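Long-range contact in phosphoribosylaminoimidazole carboxylase, ATPase subunit (Thermus thermophilus, PDB 3AW8), which probably catalyses the ATP-dependent carboxylation of 5-aminoimidazole ribonucleotide with bicarbonate to N5-carboxyaminoimidazole ribonucleotide in purine biosynthesis: residues L123-L136 with G147-E159. Numbering follows the deposited sequence.
Sequences LEEGLKRVGLPALL and GQALVRTEEEALE. With AMP (adenosine monophosphate), chain C.
Leu135 and Leu150 meet at a slant on the nucleotide-facing side of an antiparallel beta hairpin in the ATP-grasp domain, their CD1 methyls 3.9 Å apart. Strands 134-138 and 148-151 pair through two reciprocal backbone hydrogen-bonded couples, Ala134 with Val151 and Leu136 with Ala149; the bond from Val151 N to Ala134 O is 2.7 Å long. With its CG placed opposite the carbonyl carbon (chi1 -64°), Leu135 spreads both methyls over one face of the AMP adenine, CD2 lying 3.5 Å from C5 and CD1 3.6 Å from C6. Phe174 borders both leucines. Gln148 extends beyond CG toward the phosphate end, where NE2 makes a weak hydrogen bond of 2.8 Å to AMP O3P and a longer weak one to O5'.

The other face of the hairpin carries Ala134, Leu136, Ala149 and Val151; Leu136 and Val151 pack against Ala160 of helix 154-161. That helix also meets helix 120-127. Leu127 CD2 lies 3.9 Å from Ala157 CB, while Leu123 lays CD2 obliquely across the base of the Leu158 side chain. At the edge of this apolar patch Glu124, bent at its second torsion, crosses Glu154 at about a right angle, with Glu124 OE2 2.8 Å from Glu154 OE1 and the two carboxylate planes 22° apart. Glu124 OE1 meanwhile rests against the methyls of Leu158. Were Glu124 an alanine, the Leu158 methyls would probably lose their cover on this side and the Glu154 carboxylate would be left without its neighbour, freer to turn. Where strand passes into helix, Arg152 N donates a nearly straight hydrogen bond (3.0 Å, 172°) to Glu156 OE1, reaching that oxygen almost in line with its C-O bond.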
loop_
_atom_site.group_PDB
_atom_site.type_symbol
_atom_site.label_atom_id
_atom_site.label_comp_id
_atom_site.label_asym_id
_atom_site.label_seq_id
_atom_site.Cartn_x
_atom_site.Cartn_y
_atom_site.Cartn_z
ATOM N N LEU A 123 -13.717 6.790 -47.615
ATOM C CA LEU A 123 -14.794 7.192 -46.721
ATOM C C LEU A 123 -16.109 6.605 -47.191
ATOM O O LEU A 123 -16.875 6.069 -46.396
ATOM C CB LEU A 123 -14.905 8.714 -46.663
ATOM C CG LEU A 123 -16.132 9.255 -45.926
ATOM C CD1 LEU A 123 -16.271 8.595 -44.565
ATOM C CD2 LEU A 123 -15.999 10.751 -45.779
ATOM N N GLU A 124 -16.366 6.712 -48.490
ATOM C CA GLU A 124 -17.590 6.178 -49.072
ATOM C C GLU A 124 -17.433 4.668 -49.205
ATOM O O GLU A 124 -18.345 3.908 -48.877
ATOM C CB GLU A 124 -17.837 6.802 -50.449
ATOM C CG GLU A 124 -19.210 7.439 -50.610
ATOM C CD GLU A 124 -19.452 8.570 -49.621
ATOM O OE1 GLU A 124 -18.644 9.525 -49.595
ATOM O OE2 GLU A 124 -20.452 8.505 -48.871
ATOM N N GLU A 125 -16.260 4.250 -49.678
ATOM C CA GLU A 125 -15.931 2.837 -49.866
ATOM C C GLU A 125 -16.404 1.991 -48.691
ATOM O O GLU A 125 -16.635 0.787 -48.828
ATOM C CB GLU A 125 -14.415 2.680 -50.036
ATOM C CG GLU A 125 -13.918 1.245 -50.091
ATOM C CD GLU A 125 -14.485 0.470 -51.264
ATOM O OE1 GLU A 125 -14.319 0.922 -52.419
ATOM O OE2 GLU A 125 -15.095 -0.594 -51.029
ATOM N N GLY A 126 -16.547 2.630 -47.535
ATOM C CA GLY A 126 -16.988 1.917 -46.356
ATOM C C GLY A 126 -18.029 2.648 -45.537
ATOM O O GLY A 126 -18.527 2.109 -44.551
ATOM N N LEU A 127 -18.373 3.868 -45.935
ATOM C CA LEU A 127 -19.354 4.638 -45.187
ATOM C C LEU A 127 -20.689 3.917 -45.112
ATOM O O LEU A 127 -21.488 4.188 -44.219
ATOM C CB LEU A 127 -19.550 6.024 -45.802
ATOM C CG LEU A 127 -20.286 7.038 -44.919
ATOM C CD1 LEU A 127 -19.644 7.086 -43.544
ATOM C CD2 LEU A 127 -20.246 8.414 -45.568
ATOM N N LYS A 128 -20.935 2.999 -46.044
ATOM C CA LYS A 128 -22.187 2.251 -46.021
ATOM C C LYS A 128 -21.940 0.821 -45.539
ATOM O O LYS A 128 -22.791 0.233 -44.867
ATOM C CB LYS A 128 -22.852 2.231 -47.403
ATOM C CG LYS A 128 -24.384 2.082 -47.354
ATOM C CD LYS A 128 -24.823 0.792 -46.661
ATOM C CE LYS A 128 -26.312 0.788 -46.331
ATOM N NZ LYS A 128 -27.171 0.803 -47.545
ATOM N N ARG A 129 -20.781 0.258 -45.874
ATOM C CA ARG A 129 -20.471 -1.101 -45.434
ATOM C C ARG A 129 -20.154 -1.083 -43.943
ATOM O O ARG A 129 -19.590 -2.036 -43.403
ATOM C CB ARG A 129 -19.287 -1.683 -46.216
ATOM C CG ARG A 129 -17.989 -0.936 -46.036
ATOM C CD ARG A 129 -16.834 -1.621 -46.752
ATOM N NE ARG A 129 -16.472 -2.893 -46.126
ATOM C CZ ARG A 129 -15.417 -3.627 -46.472
ATOM N NH1 ARG A 129 -14.610 -3.219 -47.443
ATOM N NH2 ARG A 129 -15.164 -4.767 -45.841
ATOM N N VAL A 130 -20.524 0.018 -43.291
ATOM C CA VAL A 130 -20.318 0.207 -41.858
ATOM C C VAL A 130 -21.631 0.639 -41.215
ATOM O O VAL A 130 -22.188 -0.073 -40.381
ATOM C CB VAL A 130 -19.244 1.288 -41.575
ATOM C CG1 VAL A 130 -19.222 1.627 -40.095
ATOM C CG2 VAL A 130 -17.877 0.785 -42.005
ATOM N N GLY A 131 -22.125 1.810 -41.606
ATOM C CA GLY A 131 -23.375 2.289 -41.052
ATOM C C GLY A 131 -23.431 3.789 -40.849
ATOM O O GLY A 131 -22.642 4.539 -41.419
ATOM N N LEU A 132 -24.381 4.221 -40.028
ATOM C CA LEU A 132 -24.567 5.633 -39.717
ATOM C C LEU A 132 -25.689 5.787 -38.696
ATOM O O LEU A 132 -26.742 5.166 -38.825
ATOM C CB LEU A 132 -24.912 6.424 -40.983
ATOM C CG LEU A 132 -23.840 7.379 -41.508
ATOM C CD1 LEU A 132 -24.329 8.058 -42.780
ATOM C CD2 LEU A 132 -23.519 8.415 -40.445
ATOM N N PRO A 133 -25.470 6.609 -37.657
ATOM C CA PRO A 133 -24.242 7.375 -37.412
ATOM C C PRO A 133 -23.010 6.492 -37.213
ATOM O O PRO A 133 -23.094 5.263 -37.251
ATOM C CB PRO A 133 -24.587 8.178 -36.160
ATOM C CG PRO A 133 -26.056 8.420 -36.323
ATOM C CD PRO A 133 -26.544 7.053 -36.750
ATOM N N ALA A 134 -21.865 7.132 -37.007
ATOM C CA ALA A 134 -20.620 6.412 -36.800
ATOM C C ALA A 134 -19.538 7.387 -36.362
ATOM O O ALA A 134 -19.769 8.597 -36.296
ATOM C CB ALA A 134 -20.207 5.705 -38.083
ATOM N N LEU A 135 -18.359 6.859 -36.052
ATOM C CA LEU A 135 -17.250 7.703 -35.632
ATOM C C LEU A 135 -16.096 7.658 -36.610
ATOM O O LEU A 135 -15.821 6.632 -37.236
ATOM C CB LEU A 135 -16.728 7.291 -34.258
ATOM C CG LEU A 135 -17.648 7.429 -33.053
ATOM C CD1 LEU A 135 -18.711 6.342 -33.096
ATOM C CD2 LEU A 135 -16.818 7.315 -31.790
ATOM N N LEU A 136 -15.425 8.794 -36.730
ATOM C CA LEU A 136 -14.274 8.926 -37.601
ATOM C C LEU A 136 -13.178 9.456 -36.692
ATOM O O LEU A 136 -13.294 10.563 -36.157
ATOM C CB LEU A 136 -14.559 9.935 -38.713
ATOM C CG LEU A 136 -13.546 10.001 -39.854
ATOM C CD1 LEU A 136 -13.607 8.704 -40.654
ATOM C CD2 LEU A 136 -13.854 11.194 -40.743
ATOM N N GLY A 147 -8.922 14.889 -32.539
ATOM C CA GLY A 147 -8.540 13.491 -32.469
ATOM C C GLY A 147 -9.593 12.566 -33.047
ATOM O O GLY A 147 -9.274 11.629 -33.781
ATOM N N GLN A 148 -10.853 12.825 -32.708
ATOM C CA GLN A 148 -11.974 12.021 -33.196
ATOM C C GLN A 148 -13.245 12.859 -33.278
ATOM O O GLN A 148 -13.317 13.953 -32.717
ATOM C CB GLN A 148 -12.209 10.805 -32.284
ATOM C CG GLN A 148 -12.626 11.127 -30.851
ATOM C CD GLN A 148 -12.765 9.878 -29.992
ATOM O OE1 GLN A 148 -13.558 8.985 -30.294
ATOM N NE2 GLN A 148 -11.990 9.810 -28.913
ATOM N N ALA A 149 -14.248 12.347 -33.983
ATOM C CA ALA A 149 -15.504 13.066 -34.127
ATOM C C ALA A 149 -16.640 12.158 -34.580
ATOM O O ALA A 149 -16.518 11.422 -35.562
ATOM C CB ALA A 149 -15.334 14.219 -35.110
ATOM N N LEU A 150 -17.743 12.213 -33.843
ATOM C CA LEU A 150 -18.923 11.424 -34.157
ATOM C C LEU A 150 -19.611 12.101 -35.331
ATOM O O LEU A 150 -19.635 13.328 -35.417
ATOM C CB LEU A 150 -19.860 11.380 -32.948
ATOM C CG LEU A 150 -21.251 10.760 -33.115
ATOM C CD1 LEU A 150 -21.143 9.366 -33.713
ATOM C CD2 LEU A 150 -21.943 10.708 -31.761
ATOM N N VAL A 151 -20.163 11.311 -36.241
ATOM C CA VAL A 151 -20.831 11.885 -37.397
ATOM C C VAL A 151 -22.146 11.189 -37.708
ATOM O O VAL A 151 -22.212 9.959 -37.767
ATOM C CB VAL A 151 -19.926 11.827 -38.639
ATOM C CG1 VAL A 151 -20.655 12.396 -39.837
ATOM C CG2 VAL A 151 -18.653 12.613 -38.384
ATOM N N ARG A 152 -23.190 11.992 -37.911
ATOM C CA ARG A 152 -24.520 11.478 -38.218
ATOM C C ARG A 152 -24.869 11.689 -39.690
ATOM O O ARG A 152 -25.260 10.749 -40.390
ATOM C CB ARG A 152 -25.573 12.180 -37.354
ATOM C CG ARG A 152 -25.250 12.229 -35.873
ATOM C CD ARG A 152 -26.455 12.696 -35.074
ATOM N NE ARG A 152 -26.155 12.833 -33.652
ATOM C CZ ARG A 152 -25.400 13.797 -33.136
ATOM N NH1 ARG A 152 -24.865 14.722 -33.924
ATOM N NH2 ARG A 152 -25.180 13.836 -31.831
ATOM N N THR A 153 -24.717 12.929 -40.152
ATOM C CA THR A 153 -25.037 13.288 -41.530
ATOM C C THR A 153 -24.127 12.626 -42.557
ATOM O O THR A 153 -22.906 12.653 -42.424
ATOM C CB THR A 153 -24.951 14.805 -41.738
ATOM O OG1 THR A 153 -25.397 15.476 -40.553
ATOM C CG2 THR A 153 -25.825 15.226 -42.910
ATOM N N GLU A 154 -24.735 12.045 -43.586
ATOM C CA GLU A 154 -23.987 11.380 -44.643
ATOM C C GLU A 154 -22.975 12.368 -45.226
ATOM O O GLU A 154 -21.958 11.971 -45.793
ATOM C CB GLU A 154 -24.957 10.897 -45.728
ATOM C CG GLU A 154 -24.567 9.588 -46.414
ATOM C CD GLU A 154 -23.496 9.759 -47.475
ATOM O OE1 GLU A 154 -23.105 8.744 -48.094
ATOM O OE2 GLU A 154 -23.049 10.901 -47.698
ATOM N N GLU A 155 -23.257 13.659 -45.067
ATOM C CA GLU A 155 -22.376 14.713 -45.569
ATOM C C GLU A 155 -21.449 15.219 -44.468
ATOM O O GLU A 155 -20.318 15.620 -44.736
ATOM C CB GLU A 155 -23.197 15.888 -46.107
ATOM C CG GLU A 155 -23.951 16.658 -45.031
ATOM C CD GLU A 155 -24.720 17.844 -45.579
ATOM O OE1 GLU A 155 -24.078 18.778 -46.107
ATOM O OE2 GLU A 155 -25.966 17.840 -45.479
ATOM N N GLU A 156 -21.942 15.210 -43.233
ATOM C CA GLU A 156 -21.167 15.659 -42.079
ATOM C C GLU A 156 -19.928 14.772 -41.932
ATOM O O GLU A 156 -18.970 15.125 -41.240
ATOM C CB GLU A 156 -22.036 15.577 -40.820
ATOM C CG GLU A 156 -21.426 16.144 -39.549
ATOM C CD GLU A 156 -22.379 16.049 -38.362
ATOM O OE1 GLU A 156 -22.795 14.923 -38.012
ATOM O OE2 GLU A 156 -22.716 17.101 -37.780
ATOM N N ALA A 157 -19.966 13.619 -42.600
ATOM C CA ALA A 157 -18.870 12.656 -42.586
ATOM C C ALA A 157 -17.754 13.132 -43.505
ATOM O O ALA A 157 -16.617 13.325 -43.073
ATOM C CB ALA A 157 -19.372 11.290 -43.043
ATOM N N LEU A 158 -18.081 13.315 -44.780
ATOM C CA LEU A 158 -17.100 13.786 -45.748
ATOM C C LEU A 158 -16.593 15.145 -45.286
ATOM O O LEU A 158 -15.541 15.615 -45.722
ATOM C CB LEU A 158 -17.727 13.893 -47.144
ATOM C CG LEU A 158 -18.099 12.566 -47.822
ATOM C CD1 LEU A 158 -19.277 11.917 -47.104
ATOM C CD2 LEU A 158 -18.442 12.818 -49.281
ATOM N N GLU A 159 -17.350 15.767 -44.390
ATOM C CA GLU A 159 -16.987 17.063 -43.845
ATOM C C GLU A 159 -16.086 16.798 -42.647
ATOM O O GLU A 159 -15.235 17.615 -42.294
ATOM C CB GLU A 159 -18.239 17.818 -43.395
ATOM C CG GLU A 159 -18.083 19.332 -43.362
ATOM C CD GLU A 159 -16.926 19.788 -42.495
ATOM O OE1 GLU A 159 -16.965 19.539 -41.272
ATOM O OE2 GLU A 159 -15.977 20.393 -43.037
HETATM P P AMP C . -11.450 6.773 -26.874
HETATM O O1P AMP C . -10.706 6.341 -25.661
HETATM O O2P AMP C . -11.939 5.472 -27.699
HETATM O O3P AMP C . -10.487 7.671 -27.801
HETATM O "O5'" AMP C . -12.739 7.665 -26.442
HETATM C "C5'" AMP C . -13.619 6.848 -25.648
HETATM C "C4'" AMP C . -14.970 7.567 -25.464
HETATM O "O4'" AMP C . -15.674 7.719 -26.740
HETATM C "C3'" AMP C . -15.904 6.788 -24.520
HETATM O "O3'" AMP C . -16.579 7.687 -23.631
HETATM C "C2'" AMP C . -16.872 6.041 -25.449
HETATM O "O2'" AMP C . -18.187 5.976 -24.881
HETATM C "C1'" AMP C . -16.844 6.832 -26.777
HETATM N N9 AMP C . -16.759 5.909 -27.936
HETATM C C8 AMP C . -15.615 5.445 -28.534
HETATM N N7 AMP C . -15.905 4.652 -29.525
HETATM C C5 AMP C . -17.245 4.549 -29.636
HETATM C C6 AMP C . -18.130 3.851 -30.501
HETATM N N6 AMP C . -17.637 3.049 -31.516
HETATM N N1 AMP C . -19.464 3.985 -30.314
HETATM C C2 AMP C . -19.963 4.756 -29.338
HETATM N N3 AMP C . -19.163 5.429 -28.505
HETATM C C4 AMP C . -17.818 5.356 -28.614
#